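PDB 3KYA: putative phosphatase from Bacteroides thetaiotaomicron, which is of unknown function but binds zinc ions and may act as a hydrolase, with an N-terminal IPT/TIG domain. Local coordinates for residues A[227-230]-A[234-237]; A[291-294]-A[299-302]; A[315-318]-A[323-326]. All blocks are in the same frame, centred on the assembly; numbering follows the deposited sequence. Where two conformers were deposited one is given.

All three contacts are short-range closures that follow one another in series, with no nesting or crossing, in the propeller-like array of antiparallel sheets that succeeds the N-terminal IPT/TIG region. Interaction 1 closes the loop between the third and fourth strands, 220-227 and 240-246, of one sheet. Interaction 2 comes next, where the long connection after helix 276-284 turns back onto strand 300-305, the last strand of the following sheet; its loop side also bonds to strand 240-246. Interaction 3 is the hairpin of strands 313-317 and 323-328, which opens the sheet after that. Interactions 2 and 3 approach to about 10 Å between nearest atoms, without touching.

Interaction 1 (A[227-230]-A[234-237]); sequences KRNA and FDDR. With EDO (1,2-ethanediol), chain N; EDO (1,2-ethanediol), chain M.
An Asx turn organises the loop between strands 220-227 and 240-246, where Asn229 reaches the carboxylate of Asp235 and Arg228 lies against Phe234. Asn229 ND2 donates to Asp235 OD1 over 2.7 Å, a distinctly bent bond (134° at the hydrogen) that arrives from above the carboxylate plane. The same oxygen accepts from the backbone Arg237 N at 2.9 Å, the bond that defines the turn. With CG of Asp235 set between its own backbone N and carbonyl carbon (chi1 63°), the carboxylate can meet this N-H two residues on. Arg237 grips the acid side-on: NE meets the syn lone pair of Asp235 OD1 at 3.2 Å, while NH2 forms a salt bridge to Asp235 OD2 at 2.8 Å. OD1 is thus held by three donors, which should fix the rotation of the carboxylate and favour its charged form. Thr233 OG1 also bonds to Asn229 ND2, and Asp231 is a second acidic partner of Arg237.

The Arg228 chain runs over one face of the Phe234 ring. Its guanidinium presents a face to the ring, with CE2 of Phe234 over its centre and 3.3 Å from Arg228 CZ; the two planes are 60° apart. The charge is met by Asp147 through a salt bridge, and carbonyls of Gly232 and Ala204 take further N-H groups. Phe234 itself is buried, packing on Leu178 and Met207. Two ethanediols, probably from the crystallisation liquor, mark the surface: O2 of one donates to Asn229 O at 3.2 Å, O1 of the other to Asp236 OD1 at 2.8 Å. The Asx turn, with the buried Phe234 beside it, thus lies in the loop joining the last two strands of a four-stranded antiparallel sheet, consistent with a beta-propeller blade.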
loop_
_atom_site.group_PDB
_atom_site.type_symbol
_atom_site.label_atom_id
_atom_site.label_comp_id
_atom_site.label_asym_id
_atom_site.label_seq_id
_atom_site.Cartn_x
_atom_site.Cartn_y
_atom_site.Cartn_z
ATOM N N LYS A 227 -23.735 30.659 -22.537
ATOM C CA LYS A 227 -22.637 31.268 -23.279
ATOM C C LYS A 227 -21.923 32.374 -22.505
ATOM O O LYS A 227 -22.552 33.277 -21.934
ATOM C CB LYS A 227 -23.160 31.835 -24.596
ATOM C CG LYS A 227 -22.079 32.287 -25.568
ATOM C CD LYS A 227 -22.695 32.788 -26.863
ATOM C CE LYS A 227 -21.638 33.063 -27.900
ATOM N NZ LYS A 227 -22.265 33.636 -29.112
ATOM N N ARG A 228 -20.598 32.299 -22.514
ATOM C CA ARG A 228 -19.754 33.279 -21.867
ATOM C C ARG A 228 -20.007 34.664 -22.478
ATOM O O ARG A 228 -20.144 34.809 -23.704
ATOM C CB ARG A 228 -18.283 32.859 -22.019
ATOM C CG ARG A 228 -17.278 33.627 -21.147
ATOM C CD ARG A 228 -15.836 33.161 -21.411
ATOM N NE ARG A 228 -15.540 31.776 -20.996
ATOM C CZ ARG A 228 -15.062 31.413 -19.800
ATOM N NH1 ARG A 228 -14.850 32.307 -18.832
ATOM N NH2 ARG A 228 -14.822 30.133 -19.557
ATOM N N ASN A 229 -20.086 35.673 -21.613
ATOM C CA ASN A 229 -20.279 37.052 -22.043
ATOM C C ASN A 229 -19.013 37.594 -22.708
ATOM O O ASN A 229 -17.923 37.019 -22.557
ATOM C CB ASN A 229 -20.640 37.952 -20.854
ATOM C CG ASN A 229 -21.994 37.612 -20.240
ATOM O OD1 ASN A 229 -22.979 37.372 -20.953
ATOM N ND2 ASN A 229 -22.053 37.607 -18.915
ATOM N N ALA A 230 -19.168 38.702 -23.433
ATOM C CA ALA A 230 -18.046 39.355 -24.101
ATOM C C ALA A 230 -16.938 39.736 -23.118
ATOM O O ALA A 230 -15.770 39.739 -23.497
ATOM C CB ALA A 230 -18.522 40.608 -24.908
ATOM N N PHE A 234 -19.733 34.610 -16.697
ATOM C CA PHE A 234 -20.969 33.843 -16.857
ATOM C C PHE A 234 -21.932 34.450 -15.832
ATOM O O PHE A 234 -21.705 34.306 -14.619
ATOM C CB PHE A 234 -20.824 32.348 -16.563
ATOM C CG PHE A 234 -19.963 31.590 -17.539
ATOM C CD1 PHE A 234 -20.490 31.118 -18.742
ATOM C CD2 PHE A 234 -18.632 31.325 -17.241
ATOM C CE1 PHE A 234 -19.691 30.417 -19.644
ATOM C CE2 PHE A 234 -17.837 30.612 -18.124
ATOM C CZ PHE A 234 -18.370 30.157 -19.336
ATOM N N ASP A 235 -22.975 35.145 -16.285
ATOM C CA ASP A 235 -23.942 35.734 -15.350
ATOM C C ASP A 235 -25.352 35.862 -15.962
ATOM O O ASP A 235 -25.656 35.220 -16.961
ATOM C CB ASP A 235 -23.408 37.064 -14.764
ATOM C CG ASP A 235 -23.181 38.149 -15.812
ATOM O OD1 ASP A 235 -23.828 38.133 -16.884
ATOM O OD2 ASP A 235 -22.370 39.060 -15.528
ATOM N N ASP A 236 -26.212 36.682 -15.368
ATOM C CA ASP A 236 -27.591 36.791 -15.852
ATOM C C ASP A 236 -27.716 37.498 -17.220
ATOM O O ASP A 236 -28.797 37.530 -17.799
ATOM C CB ASP A 236 -28.502 37.404 -14.769
ATOM C CG ASP A 236 -28.701 36.466 -13.566
ATOM O OD1 ASP A 236 -28.649 35.227 -13.724
ATOM O OD2 ASP A 236 -28.919 36.966 -12.448
ATOM N N ARG A 237 -26.616 38.020 -17.753
ATOM C CA ARG A 237 -26.635 38.596 -19.097
ATOM C C ARG A 237 -26.363 37.512 -20.135
ATOM O O ARG A 237 -26.587 37.722 -21.321
ATOM C CB ARG A 237 -25.566 39.668 -19.251
ATOM C CG ARG A 237 -25.762 40.902 -18.385
ATOM C CD ARG A 237 -24.534 41.775 -18.464
ATOM N NE ARG A 237 -23.386 41.100 -17.875
ATOM C CZ ARG A 237 -22.126 41.516 -17.965
ATOM N NH1 ARG A 237 -21.828 42.616 -18.629
ATOM N NH2 ARG A 237 -21.156 40.818 -17.386
HETATM C C1 EDO N . -15.495 35.643 -26.874
HETATM O O1 EDO N . -14.513 36.199 -25.999
HETATM C C2 EDO N . -16.692 35.165 -26.074
HETATM O O2 EDO N . -16.376 35.105 -24.671
HETATM C C1 EDO M . -27.900 32.473 -16.418
HETATM O O1 EDO M . -28.253 32.832 -15.068
HETATM C C2 EDO M . -28.680 33.287 -17.452
HETATM O O2 EDO M . -30.082 33.222 -17.136
#

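Interaction 2 (A[291-294]-A[299-302])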
loop_
_atom_site.group_PDB
_atom_site.type_symbol
_atom_site.label_atom_id
_atom_site.label_comp_id
_atom_site.label_asym_id
_atom_site.label_seq_id
_atom_site.Cartn_x
_atom_site.Cartn_y
_atom_site.Cartn_z
ATOM N N PRO A 291 -34.631 19.672 -28.749
ATOM C CA PRO A 291 -33.961 19.026 -27.613
ATOM C C PRO A 291 -34.644 17.752 -27.097
ATOM O O PRO A 291 -34.097 17.084 -26.214
ATOM C CB PRO A 291 -34.030 20.106 -26.539
ATOM C CG PRO A 291 -35.342 20.784 -26.805
ATOM C CD PRO A 291 -35.530 20.748 -28.298
ATOM N N ILE A 292 -35.824 17.421 -27.628
ATOM C CA ILE A 292 -36.563 16.235 -27.188
ATOM C C ILE A 292 -35.799 14.970 -27.596
ATOM O O ILE A 292 -35.846 14.542 -28.744
ATOM C CB ILE A 292 -38.011 16.215 -27.749
ATOM C CG1 ILE A 292 -38.789 17.461 -27.300
ATOM C CG2 ILE A 292 -38.750 14.970 -27.292
ATOM C CD1 ILE A 292 -38.868 17.641 -25.798
ATOM N N VAL A 293 -35.087 14.383 -26.635
ATOM C CA VAL A 293 -34.266 13.194 -26.853
ATOM C C VAL A 293 -35.012 12.024 -27.516
ATOM O O VAL A 293 -34.533 11.459 -28.500
ATOM C CB VAL A 293 -33.628 12.710 -25.511
ATOM C CG1 VAL A 293 -32.992 11.344 -25.671
ATOM C CG2 VAL A 293 -32.587 13.730 -25.006
ATOM N N LYS A 294 -36.183 11.689 -26.994
ATOM C CA LYS A 294 -36.942 10.536 -27.507
ATOM C C LYS A 294 -37.271 10.606 -29.009
ATOM O O LYS A 294 -37.309 9.577 -29.687
ATOM C CB LYS A 294 -38.221 10.337 -26.689
ATOM C CG LYS A 294 -39.269 11.428 -26.855
ATOM C CD LYS A 294 -40.493 11.145 -26.000
ATOM C CE LYS A 294 -41.659 12.054 -26.368
ATOM N NZ LYS A 294 -42.883 11.746 -25.571
ATOM N N THR A 299 -29.376 11.594 -33.081
ATOM C CA THR A 299 -28.589 12.729 -32.571
ATOM C C THR A 299 -28.252 12.590 -31.070
ATOM O O THR A 299 -27.144 12.919 -30.634
ATOM C CB THR A 299 -29.328 14.052 -32.839
ATOM O OG1 THR A 299 -30.555 14.081 -32.102
ATOM C CG2 THR A 299 -29.635 14.193 -34.328
ATOM N N PHE A 300 -29.216 12.112 -30.279
ATOM C CA PHE A 300 -29.009 11.860 -28.846
ATOM C C PHE A 300 -28.926 10.346 -28.745
ATOM O O PHE A 300 -29.905 9.680 -28.402
ATOM C CB PHE A 300 -30.150 12.388 -27.986
ATOM C CG PHE A 300 -30.419 13.853 -28.169
ATOM C CD1 PHE A 300 -29.714 14.796 -27.434
ATOM C CD2 PHE A 300 -31.372 14.287 -29.078
ATOM C CE1 PHE A 300 -29.958 16.152 -27.604
ATOM C CE2 PHE A 300 -31.622 15.637 -29.254
ATOM C CZ PHE A 300 -30.917 16.572 -28.518
ATOM N N LYS A 301 -27.758 9.800 -29.066
ATOM C CA LYS A 301 -27.597 8.342 -29.138
ATOM C C LYS A 301 -27.569 7.652 -27.773
ATOM O O LYS A 301 -26.726 7.969 -26.940
ATOM C CB LYS A 301 -26.325 8.009 -29.927
ATOM C CG LYS A 301 -26.156 6.543 -30.257
ATOM C CD LYS A 301 -24.931 6.252 -31.132
ATOM C CE LYS A 301 -24.720 4.719 -31.239
ATOM N NZ LYS A 301 -23.635 4.306 -32.183
ATOM N N GLN A 302 -28.483 6.696 -27.562
ATOM C CA GLN A 302 -28.531 5.915 -26.317
ATOM C C GLN A 302 -27.593 4.717 -26.460
ATOM O O GLN A 302 -27.903 3.770 -27.160
ATOM C CB GLN A 302 -29.958 5.465 -25.975
ATOM C CG GLN A 302 -30.062 4.601 -24.706
ATOM C CD GLN A 302 -31.494 4.299 -24.282
ATOM O OE1 GLN A 302 -32.395 5.129 -24.435
ATOM N NE2 GLN A 302 -31.700 3.122 -23.712
HETATM O O HOH W 1 -32.425 9.161 -28.328
#
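The loop that leads into strand 300-305, the edge strand of a four-stranded antiparallel sheet, folds back so that Val293 lies over one face of the Phe300 ring. The methyl CG2 of Val293 makes a CH-pi contact there, 4.1 Å from the centroid and 24° off the normal, displaced toward the rim. Its other branch, CG1, lies anti to the backbone N (chi1 169°) and touches Phe300 CB at 3.8 Å. Val293 CA packs against Phe300 CD2 at the same separation, while Pro291 O comes within 4.0 Å of Phe300 CZ at an oblique angle. No direct hydrogen bond joins the two segments. A water instead donates to both backbones, to Val293 O at 3.1 Å and to Phe300 O at 2.6 Å. Pro291 and Val293 make backbone bonds with Ala245 of strand 240-246 in the preceding sheet, where Val293 also touches Tyr246 and Phe300 touches Ala244, so the contact lies between the two sheets. Dispersion between a branched aliphatic group and an aromatic face therefore carries the contact, with one water satisfying two carbonyl oxygens that face no donor across the segments.

Interaction 3 (A[315-318]-A[323-326])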
loop_
_atom_site.group_PDB
_atom_site.type_symbol
_atom_site.label_atom_id
_atom_site.label_comp_id
_atom_site.label_asym_id
_atom_site.label_seq_id
_atom_site.Cartn_x
_atom_site.Cartn_y
_atom_site.Cartn_z
ATOM N N ILE A 315 -20.710 10.557 -14.371
ATOM C CA ILE A 315 -19.656 10.028 -15.228
ATOM C C ILE A 315 -18.373 10.833 -15.039
ATOM O O ILE A 315 -18.372 12.069 -15.209
ATOM C CB ILE A 315 -20.094 10.094 -16.707
ATOM C CG1 ILE A 315 -21.439 9.374 -16.905
ATOM C CG2 ILE A 315 -19.031 9.511 -17.631
ATOM C CD1 ILE A 315 -22.051 9.596 -18.298
ATOM N N PHE A 316 -17.296 10.132 -14.697
ATOM C CA PHE A 316 -15.976 10.739 -14.474
ATOM C C PHE A 316 -15.000 10.120 -15.459
ATOM O O PHE A 316 -14.687 8.917 -15.379
ATOM C CB PHE A 316 -15.521 10.532 -13.019
ATOM C CG PHE A 316 -16.559 10.934 -12.015
ATOM C CD1 PHE A 316 -16.793 12.273 -11.733
ATOM C CD2 PHE A 316 -17.319 9.973 -11.357
ATOM C CE1 PHE A 316 -17.772 12.648 -10.844
ATOM C CE2 PHE A 316 -18.293 10.347 -10.440
ATOM C CZ PHE A 316 -18.521 11.687 -10.182
ATOM N N ILE A 317 -14.539 10.930 -16.412
ATOM C CA ILE A 317 -13.677 10.435 -17.495
ATOM C C ILE A 317 -12.195 10.695 -17.202
ATOM O O ILE A 317 -11.823 11.781 -16.768
ATOM C CB ILE A 317 -14.072 11.055 -18.850
ATOM C CG1 ILE A 317 -15.572 10.838 -19.118
ATOM C CG2 ILE A 317 -13.221 10.475 -19.988
ATOM C CD1 ILE A 317 -16.107 11.570 -20.368
ATOM N N HIS A 318 -11.377 9.675 -17.441
ATOM C CA HIS A 318 -9.934 9.726 -17.255
ATOM C C HIS A 318 -9.350 10.827 -18.163
ATOM O O HIS A 318 -9.852 11.038 -19.276
ATOM C CB HIS A 318 -9.358 8.350 -17.602
ATOM C CG HIS A 318 -7.912 8.176 -17.279
ATOM N ND1 HIS A 318 -6.903 8.475 -18.169
ATOM C CD2 HIS A 318 -7.303 7.710 -16.163
ATOM C CE1 HIS A 318 -5.734 8.196 -17.615
ATOM N NE2 HIS A 318 -5.950 7.721 -16.401
ATOM N N TYR A 323 -10.914 5.751 -20.676
ATOM C CA TYR A 323 -11.913 5.080 -19.852
ATOM C C TYR A 323 -12.594 6.063 -18.914
ATOM O O TYR A 323 -12.181 7.224 -18.812
ATOM C CB TYR A 323 -11.330 3.898 -19.079
ATOM C CG TYR A 323 -10.308 4.184 -18.005
ATOM C CD1 TYR A 323 -10.696 4.380 -16.684
ATOM C CD2 TYR A 323 -8.947 4.168 -18.293
ATOM C CE1 TYR A 323 -9.748 4.578 -15.676
ATOM C CE2 TYR A 323 -7.986 4.382 -17.292
ATOM C CZ TYR A 323 -8.397 4.584 -15.990
ATOM O OH TYR A 323 -7.454 4.763 -14.995
ATOM N N ALA A 324 -13.662 5.594 -18.273
ATOM C CA ALA A 324 -14.448 6.382 -17.333
ATOM C C ALA A 324 -14.960 5.534 -16.182
ATOM O O ALA A 324 -15.116 4.315 -16.316
ATOM C CB ALA A 324 -15.630 7.017 -18.041
ATOM N N TYR A 325 -15.196 6.186 -15.049
ATOM C CA TYR A 325 -15.847 5.550 -13.920
ATOM C C TYR A 325 -17.261 6.126 -13.796
ATOM O O TYR A 325 -17.460 7.334 -13.932
ATOM C CB TYR A 325 -15.094 5.768 -12.600
ATOM C CG TYR A 325 -13.697 5.193 -12.519
ATOM C CD1 TYR A 325 -13.335 4.046 -13.221
ATOM C CD2 TYR A 325 -12.765 5.736 -11.651
ATOM C CE1 TYR A 325 -12.069 3.514 -13.109
ATOM C CE2 TYR A 325 -11.492 5.199 -11.532
ATOM C CZ TYR A 325 -11.150 4.093 -12.257
ATOM O OH TYR A 325 -9.881 3.576 -12.137
ATOM N N PHE A 326 -18.246 5.264 -13.564
ATOM C CA PHE A 326 -19.613 5.707 -13.337
ATOM C C PHE A 326 -19.889 5.527 -11.844
ATOM O O PHE A 326 -19.918 4.393 -11.349
ATOM C CB PHE A 326 -20.650 4.921 -14.159
ATOM C CG PHE A 326 -20.414 4.928 -15.651
ATOM C CD1 PHE A 326 -19.767 5.976 -16.279
ATOM C CD2 PHE A 326 -20.933 3.927 -16.437
ATOM C CE1 PHE A 326 -19.590 5.984 -17.663
ATOM C CE2 PHE A 326 -20.761 3.945 -17.824
ATOM C CZ PHE A 326 -20.083 4.972 -18.422
#
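Phe316 O accepts from Tyr325 N at 2.8 Å and is also approached by Ala324 CA at 3.2 Å, a bent CA-H...O contact beside that bond. The return bond of the same pair, Phe316 N to Tyr325 O, spans 2.9 Å. A third bond, His318 N to Tyr323 O, also 2.9 Å, continues the ladder toward the turn. These bonds make a beta hairpin: Phe316 and Tyr325 are an antiparallel hydrogen-bonded pair, flanked by the non-hydrogen-bonded pairs Ile315 with Phe326 and Ile317 with Ala324. Strand 313-317 is the edge and strand 323-328 the next strand of a four-stranded antiparallel meander, consistent with one blade of a beta-propeller.

On the face carrying Ile315, Ala324 and Phe326, the Ile315 and Phe326 side chains lie side by side and point the same way. Ile315 CG2 meets the Phe326 ring at its edge, 3.6 Å from CE1, and also brushes Ala324 CB; Ile317 CG1 reaches that methyl at 4.0 Å. Phe346 of strand 345-352 touches both Ala324 and Ile317. Near the turn, a chi1 of 66° tucks the Tyr323 ring over its own backbone and brings one face of it against His318. His318 CB stands 4.0 Å from the ring centroid, only 2° off the normal, in a CH-pi contact. Tyr323 CE2 lies over one face of the imidazole, toward its rim, with the planes 31° apart and His318 CD2 at 3.2 Å from Tyr323 OH. Glu389 bonds to both polar ends, through OE1 to Tyr323 OH and OE2 to His318 NE2, and Thr320 OG1 takes up His318 ND1; both imidazole nitrogens are thereby engaged, which should fix the rotation of the ring.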